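PDB 5EWQ: amidase from Bacillus anthracis, which probably hydrolyses the amide bond of a carboxylic acid amide, releasing ammonia, as a member of the amidase signature family. Local coordinates for residues F73-Q76 against E77-N81; N92-A95 against M96-A99. All coordinates share one frame; numbering follows the deposited sequence.

Contact 1: F73-Q76 against E77-N81; sequences FRIQ and EHDQN
Glu77 lays its CG methylene over one face of the Phe73 ring, a CH-pi contact in which CG sits 4.0 Å from the ring centroid and 19° off the ring normal, displaced toward the CE1 and CZ rim. The ring projects outward from the helix, and Glu77, its CG beside its own backbone N (chi1 -65°), turns that methylene back toward it; a glutamate suits that place because its aliphatic part can cover a ring while its carboxylate bends away at chi2. At the next residue along the helix, the Arg74 guanidinium has His78 CD2 over one face, 4.0 Å from Arg74 NH2, the two planes inclined by 61°. This is loose packing of an imidazole C-H on a flat cation. The charged end of Arg74 is held by a salt bridge to Glu42 and a hydrogen bond to the carbonyl of Ala214.

Just past these groups the helix ends. His78 N still bonds to Arg74 O, but Ile75 O takes its better bond from Gln80 N, at 3.0 Å and nearly along the C=O axis, beside a weak one from Asp79 N; the i to i+5 spacing marks a wide, pi-type last turn. Asn81 then folds back, its ND2 donating to Gln76 O at 2.6 Å, almost straight and in its own amide plane, so a side-chain amide serves a carbonyl at the helix end. Gln80 NE2 grips Asp79 OD2, whose carboxylate also receives Ser87 OG and Val88 N.

Around this C-terminal end of helix 64-79, Phe73 packs on helix 35-45, Gln76, Gln80 and Asn81 touch helix 20-28, and Ile75 lies against strand 88-91 at the edge of the large mixed sheet.

Contact 2: N92-A95 against M96-A99; sequences NPNA and MEEA
Glu98 reaches back across the first turn of its helix to Asn92 and Asn94. The tight part is the backbone beneath it: Glu98 N donates to Asn94 O at 2.9 Å with an N-H...O angle of 156°, and Ala99 N follows on Ala95 O at 3.1 Å. Glu98 CG lies 3.2 Å from Asn94 O, since chi1 of -65° sets CG beside its own backbone N, on the side of that carbonyl. Asn92 prepares the start: its OD1 accepts from Asn94 N at 2.7 Å, an Asx turn, while Ala95 N returns to Asn92 O in a type I beta turn. Asparagine fits here because its short side chain can take a backbone N-H two residues on, and Pro93 suits the first inner corner of the turn, where its fixed phi is what the backbone needs.

The outer end of Glu98 is held more loosely: OE2 takes a weak bond of 3.4 Å from ND2 of the buried Asn92, the amide and carboxylate planes 79° apart; the firmer partner of ND2 is the carbonyl of Val162. Asn94 holds the N-cap position without a side-chain capping bond. The solvent side belongs to Glu97, which is exposed and carries its acid outward; two glutamates in the first turn probably interact favourably with the helix dipole.

Gln29 accepts from the backbone N of Met96, a selenomethionine here, and donates to Asn92 O. Small Ala95 and Ala99 permit close approach to Thr68 of helix 64-79, joined there by Met96, while Ala95 and Glu98 touch strand 161-166. Helix 95-104 thus starts one tight turn after edge strand 88-91, with its first turn in contact with both helix 64-79 and strand 161-166.

How the contacts relate
Contacts 1 and 2 stand at the two ends of one connection: contact 1 closes helix 64-79, the chain then forms the edge strand 88-91 of the large sheet, and contact 2 opens helix 95-104. Their centres are 17 Å apart and their nearest atoms about 8 Å, so they do not touch. Helix 64-79 links them nevertheless, ending in contact 1 and offering Thr68 and Ser69, near its beginning, to contact 2. Both lie well out from the centre of the chain, about 21 and 23 Å. An acetate ion, probably from the crystallisation liquor, lies about 3 Å from the side chain of His78 in contact 1.

Contact 1: F73-Q76 against E77-N81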
# COMPACT_ATOMS: atom_id res chain seq x y z
N PHE A 73 19.54 1.92 9.19
CA PHE A 73 20.08 1.17 10.32
C PHE A 73 19.05 0.19 10.87
O PHE A 73 19.39 -0.93 11.25
CB PHE A 73 20.55 2.13 11.42
CG PHE A 73 21.10 1.44 12.64
CD1 PHE A 73 22.30 0.76 12.58
CD2 PHE A 73 20.41 1.47 13.84
CE1 PHE A 73 22.81 0.12 13.70
CE2 PHE A 73 20.91 0.84 14.96
CZ PHE A 73 22.11 0.17 14.89
N ARG A 74 17.79 0.62 10.91
CA ARG A 74 16.71 -0.22 11.40
C ARG A 74 16.42 -1.37 10.43
O ARG A 74 16.15 -2.49 10.86
CB ARG A 74 15.45 0.60 11.65
CG ARG A 74 15.56 1.57 12.81
CD ARG A 74 14.24 2.28 13.07
NE ARG A 74 13.17 1.34 13.37
CZ ARG A 74 12.90 0.88 14.59
NH1 ARG A 74 13.62 1.29 15.63
NH2 ARG A 74 11.90 0.03 14.78
N ILE A 75 16.47 -1.07 9.14
CA ILE A 75 16.27 -2.10 8.12
C ILE A 75 17.38 -3.14 8.19
O ILE A 75 17.15 -4.34 8.01
CB ILE A 75 16.22 -1.48 6.70
CG1 ILE A 75 15.02 -0.55 6.56
CG2 ILE A 75 16.16 -2.57 5.63
CD1 ILE A 75 14.96 0.18 5.24
N GLN A 76 18.59 -2.68 8.48
CA GLN A 76 19.75 -3.56 8.59
C GLN A 76 19.66 -4.46 9.82
O GLN A 76 20.08 -5.62 9.78
CB GLN A 76 21.04 -2.74 8.63
CG GLN A 76 22.31 -3.57 8.73
CD GLN A 76 23.56 -2.73 8.75
OE1 GLN A 76 24.24 -2.57 7.73
NE2 GLN A 76 23.89 -2.17 9.91
N GLU A 77 19.12 -3.93 10.91
CA GLU A 77 19.10 -4.64 12.19
C GLU A 77 17.80 -5.38 12.46
O GLU A 77 17.77 -6.31 13.27
CB GLU A 77 19.37 -3.66 13.33
CG GLU A 77 20.76 -3.04 13.31
CD GLU A 77 21.85 -4.03 13.68
OE1 GLU A 77 21.68 -4.76 14.67
OE2 GLU A 77 22.88 -4.07 12.97
N HIS A 78 16.72 -4.99 11.78
CA HIS A 78 15.41 -5.57 12.07
C HIS A 78 14.76 -6.26 10.87
O HIS A 78 14.05 -7.25 11.04
CB HIS A 78 14.46 -4.48 12.60
CG HIS A 78 14.86 -3.95 13.94
ND1 HIS A 78 15.39 -4.74 14.93
CD2 HIS A 78 14.79 -2.70 14.45
CE1 HIS A 78 15.64 -4.00 16.00
NE2 HIS A 78 15.28 -2.76 15.74
N ASP A 79 15.01 -5.75 9.67
CA ASP A 79 14.37 -6.30 8.48
C ASP A 79 15.17 -7.45 7.88
O ASP A 79 14.60 -8.48 7.50
CB ASP A 79 14.15 -5.21 7.43
CG ASP A 79 13.34 -5.70 6.24
OD1 ASP A 79 12.09 -5.72 6.34
OD2 ASP A 79 13.94 -6.07 5.21
N GLN A 80 16.49 -7.29 7.80
CA GLN A 80 17.35 -8.32 7.25
C GLN A 80 18.14 -9.03 8.35
O GLN A 80 18.86 -10.00 8.09
CB GLN A 80 18.30 -7.73 6.21
CG GLN A 80 17.60 -7.10 5.02
CD GLN A 80 16.73 -8.10 4.27
OE1 GLN A 80 17.17 -9.19 3.93
NE2 GLN A 80 15.48 -7.72 4.01
N ASN A 81 18.00 -8.54 9.58
CA ASN A 81 18.60 -9.19 10.74
C ASN A 81 17.66 -9.14 11.94
O ASN A 81 16.55 -8.61 11.84
CB ASN A 81 19.94 -8.55 11.10
CG ASN A 81 21.01 -8.83 10.06
OD1 ASN A 81 21.58 -9.93 10.01
ND2 ASN A 81 21.31 -7.84 9.23

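Contact 2: N92-A95 against M96-A99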
# COMPACT_ATOMS: atom_id res chain seq x y z
N ASN A 92 17.85 2.26 -2.08
CA ASN A 92 18.53 3.27 -2.88
C ASN A 92 19.96 3.48 -2.39
O ASN A 92 20.17 3.90 -1.26
CB ASN A 92 17.75 4.59 -2.84
CG ASN A 92 18.20 5.58 -3.90
OD1 ASN A 92 19.33 5.52 -4.39
ND2 ASN A 92 17.32 6.50 -4.26
N PRO A 93 20.94 3.18 -3.25
CA PRO A 93 22.35 3.40 -2.89
C PRO A 93 22.69 4.88 -2.82
O PRO A 93 23.68 5.26 -2.20
CB PRO A 93 23.11 2.71 -4.03
CG PRO A 93 22.17 2.76 -5.18
CD PRO A 93 20.80 2.59 -4.59
N ASN A 94 21.86 5.71 -3.45
CA ASN A 94 22.06 7.15 -3.43
C ASN A 94 21.14 7.84 -2.44
O ASN A 94 20.94 9.05 -2.50
CB ASN A 94 21.83 7.73 -4.83
CG ASN A 94 22.73 7.10 -5.88
OD1 ASN A 94 23.87 6.72 -5.59
ND2 ASN A 94 22.23 7.00 -7.10
N ALA A 95 20.57 7.06 -1.52
CA ALA A 95 19.63 7.59 -0.53
C ALA A 95 20.26 8.67 0.34
O ALA A 95 19.62 9.66 0.67
CB ALA A 95 19.09 6.46 0.33
N MSE A 96 21.52 8.46 0.72
CA MSE A 96 22.23 9.42 1.54
C MSE A 96 22.67 10.63 0.73
O MSE A 96 22.59 11.77 1.19
CB MSE A 96 23.44 8.76 2.21
CG MSE A 96 23.08 7.69 3.22
SE MSE A 96 22.20 8.40 4.81
CE MSE A 96 23.60 8.04 6.11
N GLU A 97 23.13 10.38 -0.50
CA GLU A 97 23.59 11.46 -1.37
C GLU A 97 22.45 12.41 -1.72
O GLU A 97 22.65 13.62 -1.83
CB GLU A 97 24.21 10.88 -2.65
CG GLU A 97 24.76 11.93 -3.60
CD GLU A 97 25.62 11.33 -4.70
OE1 GLU A 97 25.06 10.86 -5.71
OE2 GLU A 97 26.86 11.33 -4.54
N GLU A 98 21.25 11.85 -1.88
CA GLU A 98 20.07 12.66 -2.15
C GLU A 98 19.60 13.36 -0.89
O GLU A 98 19.09 14.48 -0.94
CB GLU A 98 18.94 11.79 -2.73
CG GLU A 98 19.25 11.20 -4.09
CD GLU A 98 18.17 10.25 -4.57
OE1 GLU A 98 17.04 10.31 -4.03
OE2 GLU A 98 18.45 9.43 -5.47
N ALA A 99 19.78 12.71 0.26
CA ALA A 99 19.36 13.26 1.54
C ALA A 99 20.19 14.48 1.93
O ALA A 99 19.65 15.49 2.40
CB ALA A 99 19.44 12.20 2.63